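Local coordinates for protein probable LacI-family transcriptional regulator (Corynebacterium glutamicum ATCC 13032, PDB 3BIL) that probably binds cis-regulatory DNA as a transcription factor of the LacI family, with a core related to periplasmic binding proteins, at residues A164-L178 with T321-I333. Residues are numbered along the deposited sequence; the frame is centred on the assembly and turned at random.
Sequences ATSNPQPGIAAAVEL and TTIPTALIHRESI
T165 and T322 face each other across two parallel strands, 163-167 and the first half of 322-328, which backbone hydrogen bonds join. T165 N donates to T321 O (3.1 Å), I323 N to T165 O in the carbonyl plane (3.0 Å), and N167 N to I323 O. Each of these three carbonyl oxygens also receives a CA-H...O contact, from A164, T322 and S166 respectively.

The hydrogen bonds between the segments are all main-chain; the side chains meet by packing. The methyl CG2 of T322 lies 3.5 Å from T165 OG1, and N167 CB reaches the CB of T322. On the other face of the sheet, S166 and I323 pack on helix 296-308, and S166 OG is hydrogen-bonded to OE1 of Q294, just ahead of that helix. A chi1 of 172° carries the N167 amide forward over the turn that leads into helix 169-181, and OD1 of N167 accepts from Q169 N in a capping bond (2.9 Å), the donor standing well above the carbonyl plane.

Beyond T325, whose OG1 bonds to D293 O, the contact is apolar. L327 points at the helix and splits its branches, CD1 meeting A175 CB at 3.8 Å and CD2 lying near A174 CB and L178 CD2. One turn after A174, L178 places CD2 over the H329 ring, 3.7 Å from its centroid, a CH-pi contact in one of two modelled H329 conformers and so tentative; there CD1 of L178 also lies near CE1 of H329.

Backbone bonding thus fixes the strand register where both chains probably pass, as in other LacI-type cores, from one lobe to the other, whereas aliphatic packing seats helix 169-181 along the chain's C-terminal run.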
loop_
_atom_site.group_PDB
_atom_site.type_symbol
_atom_site.label_atom_id
_atom_site.label_comp_id
_atom_site.label_asym_id
_atom_site.label_seq_id
_atom_site.Cartn_x
_atom_site.Cartn_y
_atom_site.Cartn_z
ATOM N N ALA A 164 8.812 17.133 -12.014
ATOM C CA ALA A 164 9.725 16.751 -10.947
ATOM C C ALA A 164 9.808 15.231 -10.942
ATOM O O ALA A 164 8.802 14.562 -10.692
ATOM C CB ALA A 164 9.241 17.272 -9.590
ATOM N N THR A 165 10.999 14.697 -11.228
ATOM C CA THR A 165 11.202 13.267 -11.368
ATOM C C THR A 165 12.425 12.854 -10.578
ATOM O O THR A 165 13.209 13.714 -10.186
ATOM C CB THR A 165 11.418 12.844 -12.842
ATOM O OG1 THR A 165 12.504 13.582 -13.414
ATOM C CG2 THR A 165 10.149 13.046 -13.661
ATOM N N SER A 166 12.579 11.555 -10.317
ATOM C CA SER A 166 13.772 11.067 -9.644
ATOM C C SER A 166 14.832 10.705 -10.668
ATOM O O SER A 166 14.503 10.188 -11.730
ATOM C CB SER A 166 13.457 9.864 -8.762
ATOM O OG SER A 166 13.332 8.685 -9.544
ATOM N N ASN A 167 16.091 11.019 -10.377
ATOM C CA ASN A 167 17.194 10.596 -11.246
ATOM C C ASN A 167 17.708 9.240 -10.828
ATOM O O ASN A 167 18.299 9.104 -9.748
ATOM C CB ASN A 167 18.347 11.603 -11.291
ATOM C CG ASN A 167 19.572 11.062 -12.047
ATOM O OD1 ASN A 167 19.526 10.014 -12.707
ATOM N ND2 ASN A 167 20.671 11.772 -11.932
ATOM N N PRO A 168 17.502 8.226 -11.682
ATOM C CA PRO A 168 17.788 6.846 -11.247
ATOM C C PRO A 168 19.226 6.422 -11.364
ATOM O O PRO A 168 19.614 5.372 -10.811
ATOM C CB PRO A 168 16.893 5.992 -12.158
ATOM C CG PRO A 168 16.422 6.922 -13.295
ATOM C CD PRO A 168 16.961 8.298 -13.056
ATOM N N GLN A 169 20.043 7.222 -12.046
ATOM C CA GLN A 169 21.418 6.791 -12.369
ATOM C C GLN A 169 22.337 6.562 -11.125
ATOM O O GLN A 169 23.069 5.549 -11.060
ATOM C CB GLN A 169 22.023 7.749 -13.388
ATOM C CG GLN A 169 23.375 7.361 -14.000
ATOM C CD GLN A 169 24.551 7.493 -13.043
ATOM O OE1 GLN A 169 24.653 8.451 -12.257
ATOM N NE2 GLN A 169 25.458 6.516 -13.102
ATOM N N PRO A 170 22.334 7.507 -10.154
ATOM C CA PRO A 170 23.171 7.330 -8.960
ATOM C C PRO A 170 22.912 6.083 -8.136
ATOM O O PRO A 170 23.858 5.400 -7.771
ATOM C CB PRO A 170 22.904 8.602 -8.157
ATOM C CG PRO A 170 22.481 9.622 -9.207
ATOM C CD PRO A 170 21.651 8.824 -10.154
ATOM N N GLY A 171 21.650 5.751 -7.864
ATOM C CA GLY A 171 21.294 4.481 -7.177
ATOM C C GLY A 171 21.606 3.221 -7.984
ATOM O O GLY A 171 22.208 2.239 -7.457
ATOM N N ILE A 172 21.243 3.243 -9.272
ATOM C CA ILE A 172 21.508 2.092 -10.152
ATOM C C ILE A 172 23.020 1.824 -10.286
ATOM O O ILE A 172 23.514 0.657 -10.065
ATOM C CB ILE A 172 20.792 2.218 -11.475
ATOM C CG1 ILE A 172 19.276 2.223 -11.238
ATOM C CG2 ILE A 172 21.143 1.054 -12.372
ATOM C CD1 ILE A 172 18.413 2.723 -12.416
ATOM N N ALA A 173 23.769 2.897 -10.549
ATOM C CA ALA A 173 25.244 2.780 -10.608
ATOM C C ALA A 173 25.830 2.226 -9.325
ATOM O O ALA A 173 26.698 1.352 -9.382
ATOM C CB ALA A 173 25.854 4.081 -10.915
ATOM N N ALA A 174 25.347 2.669 -8.150
ATOM C CA ALA A 174 25.899 2.092 -6.914
ATOM C C ALA A 174 25.503 0.670 -6.648
ATOM O O ALA A 174 26.323 -0.154 -6.148
ATOM C CB ALA A 174 25.596 2.946 -5.733
ATOM N N ALA A 175 24.254 0.343 -6.955
ATOM C CA ALA A 175 23.853 -1.058 -6.854
ATOM C C ALA A 175 24.681 -1.925 -7.787
ATOM O O ALA A 175 25.174 -2.971 -7.356
ATOM C CB ALA A 175 22.401 -1.234 -7.117
ATOM N N VAL A 176 24.876 -1.511 -9.051
ATOM C CA VAL A 176 25.718 -2.330 -9.974
ATOM C C VAL A 176 27.151 -2.479 -9.463
ATOM O O VAL A 176 27.663 -3.613 -9.376
ATOM C CB VAL A 176 25.688 -1.826 -11.432
ATOM C CG1 VAL A 176 26.746 -2.513 -12.274
ATOM C CG2 VAL A 176 24.285 -2.060 -12.062
ATOM N N GLU A 177 27.766 -1.349 -9.075
ATOM C CA GLU A 177 29.100 -1.324 -8.455
ATOM C C GLU A 177 29.220 -2.346 -7.349
ATOM O O GLU A 177 30.121 -3.174 -7.372
ATOM C CB GLU A 177 29.484 0.080 -7.955
ATOM C CG GLU A 177 30.502 0.821 -8.843
ATOM C CD GLU A 177 31.791 -0.006 -9.100
ATOM O OE1 GLU A 177 32.529 -0.304 -8.118
ATOM O OE2 GLU A 177 32.066 -0.362 -10.284
ATOM N N LEU A 178 28.268 -2.309 -6.420
ATOM C CA LEU A 178 28.193 -3.242 -5.310
ATOM C C LEU A 178 28.037 -4.682 -5.733
ATOM O O LEU A 178 28.668 -5.567 -5.134
ATOM C CB LEU A 178 27.045 -2.828 -4.378
ATOM C CG LEU A 178 26.899 -3.491 -3.003
ATOM C CD1 LEU A 178 28.138 -3.286 -2.159
ATOM C CD2 LEU A 178 25.698 -2.941 -2.273
ATOM N N THR A 321 13.068 19.516 -13.020
ATOM C CA THR A 321 13.865 19.250 -11.828
ATOM C C THR A 321 13.956 17.752 -11.418
ATOM O O THR A 321 12.974 17.022 -11.491
ATOM C CB THR A 321 13.420 20.144 -10.618
ATOM O OG1 THR A 321 14.522 20.315 -9.718
ATOM C CG2 THR A 321 12.248 19.554 -9.844
ATOM N N THR A 322 15.145 17.320 -10.989
ATOM C CA THR A 322 15.364 15.942 -10.567
ATOM C C THR A 322 15.903 15.808 -9.140
ATOM O O THR A 322 16.748 16.566 -8.687
ATOM C CB THR A 322 16.307 15.118 -11.529
ATOM O OG1 THR A 322 17.616 15.713 -11.585
ATOM C CG2 THR A 322 15.710 14.956 -12.937
ATOM N N ILE A 323 15.385 14.814 -8.444
ATOM C CA ILE A 323 15.836 14.461 -7.127
ATOM C C ILE A 323 16.712 13.273 -7.405
ATOM O O ILE A 323 16.308 12.429 -8.168
ATOM C CB ILE A 323 14.646 13.973 -6.302
ATOM C CG1 ILE A 323 13.559 15.057 -6.250
ATOM C CG2 ILE A 323 15.078 13.498 -4.949
ATOM C CD1 ILE A 323 13.994 16.341 -5.639
ATOM N N PRO A 324 17.902 13.176 -6.779
ATOM C CA PRO A 324 18.666 11.970 -7.070
ATOM C C PRO A 324 18.094 10.785 -6.287
ATOM O O PRO A 324 17.196 10.946 -5.424
ATOM C CB PRO A 324 20.059 12.315 -6.547
ATOM C CG PRO A 324 19.768 13.107 -5.353
ATOM C CD PRO A 324 18.591 14.007 -5.774
ATOM N N THR A 325 18.648 9.616 -6.569
ATOM C CA THR A 325 18.163 8.365 -6.068
ATOM C C THR A 325 19.299 7.777 -5.226
ATOM O O THR A 325 20.464 8.126 -5.459
ATOM C CB THR A 325 17.841 7.510 -7.272
ATOM O OG1 THR A 325 16.525 6.976 -7.136
ATOM C CG2 THR A 325 18.860 6.419 -7.498
ATOM N N ALA A 326 18.992 6.944 -4.223
ATOM C CA ALA A 326 20.063 6.475 -3.346
ATOM C C ALA A 326 19.986 4.993 -3.026
ATOM O O ALA A 326 18.905 4.432 -3.010
ATOM C CB ALA A 326 20.109 7.329 -2.067
ATOM N N LEU A 327 21.127 4.359 -2.803
ATOM C CA LEU A 327 21.186 2.952 -2.377
ATOM C C LEU A 327 21.236 2.792 -0.828
ATOM O O LEU A 327 22.208 3.192 -0.196
ATOM C CB LEU A 327 22.410 2.281 -2.996
ATOM C CG LEU A 327 22.556 0.786 -2.746
ATOM C CD1 LEU A 327 21.553 0.008 -3.595
ATOM C CD2 LEU A 327 23.953 0.348 -3.143
ATOM N N ILE A 328 20.192 2.194 -0.242
ATOM C CA ILE A 328 20.154 1.796 1.136
ATOM C C ILE A 328 20.776 0.386 1.237
ATOM O O ILE A 328 20.167 -0.601 0.834
ATOM C CB ILE A 328 18.678 1.786 1.661
ATOM C CG1 ILE A 328 17.880 3.005 1.189
ATOM C CG2 ILE A 328 18.603 1.668 3.183
ATOM C CD1 ILE A 328 18.470 4.369 1.489
ATOM N N HIS A 329 21.975 0.296 1.771
ATOM C CA HIS A 329 22.656 -0.987 1.904
ATOM C C HIS A 329 22.119 -1.732 3.115
ATOM O O HIS A 329 22.204 -1.260 4.256
ATOM C CB HIS A 329 24.185 -0.801 1.994
ATOM C CG HIS A 329 24.975 -2.042 1.684
ATOM N ND1 HIS A 329 26.322 -2.011 1.388
ATOM C CD2 HIS A 329 24.611 -3.348 1.644
ATOM C CE1 HIS A 329 26.750 -3.240 1.177
ATOM N NE2 HIS A 329 25.732 -4.070 1.328
ATOM N N ARG A 330 21.526 -2.893 2.839
ATOM C CA ARG A 330 21.032 -3.748 3.900
ATOM C C ARG A 330 21.731 -5.091 3.823
ATOM O O ARG A 330 22.960 -5.106 3.770
ATOM C CB ARG A 330 19.552 -3.875 3.861
ATOM C CG ARG A 330 18.852 -2.534 3.959
ATOM C CD ARG A 330 17.495 -2.756 4.642
ATOM N NE ARG A 330 16.710 -1.533 4.679
ATOM C CZ ARG A 330 15.689 -1.254 3.902
ATOM N NH1 ARG A 330 15.255 -2.134 3.007
ATOM N NH2 ARG A 330 15.074 -0.096 4.046
ATOM N N GLU A 331 21.006 -6.210 3.817
ATOM C CA GLU A 331 21.712 -7.505 3.827
ATOM C C GLU A 331 21.360 -8.578 2.762
ATOM O O GLU A 331 21.506 -9.774 3.022
ATOM C CB GLU A 331 21.666 -8.111 5.225
ATOM C CG GLU A 331 22.877 -7.743 6.096
ATOM C CD GLU A 331 22.590 -6.650 7.139
ATOM O OE1 GLU A 331 23.491 -5.790 7.358
ATOM O OE2 GLU A 331 21.476 -6.665 7.737
ATOM N N SER A 332 20.940 -8.167 1.563
ATOM C CA SER A 332 20.489 -9.129 0.547
ATOM C C SER A 332 21.493 -9.430 -0.606
ATOM O O SER A 332 21.098 -9.945 -1.657
ATOM C CB SER A 332 19.141 -8.686 -0.005
ATOM O OG SER A 332 19.135 -7.333 -0.415
ATOM N N ILE A 333 22.778 -9.125 -0.398
ATOM C CA ILE A 333 23.843 -9.409 -1.345
ATOM C C ILE A 333 24.818 -10.397 -0.710
ATOM O O ILE A 333 25.413 -10.096 0.314
ATOM C CB ILE A 333 24.667 -8.143 -1.662
ATOM C CG1 ILE A 333 23.784 -6.951 -2.080
ATOM C CG2 ILE A 333 25.762 -8.454 -2.677
ATOM C CD1 ILE A 333 22.898 -7.194 -3.240
#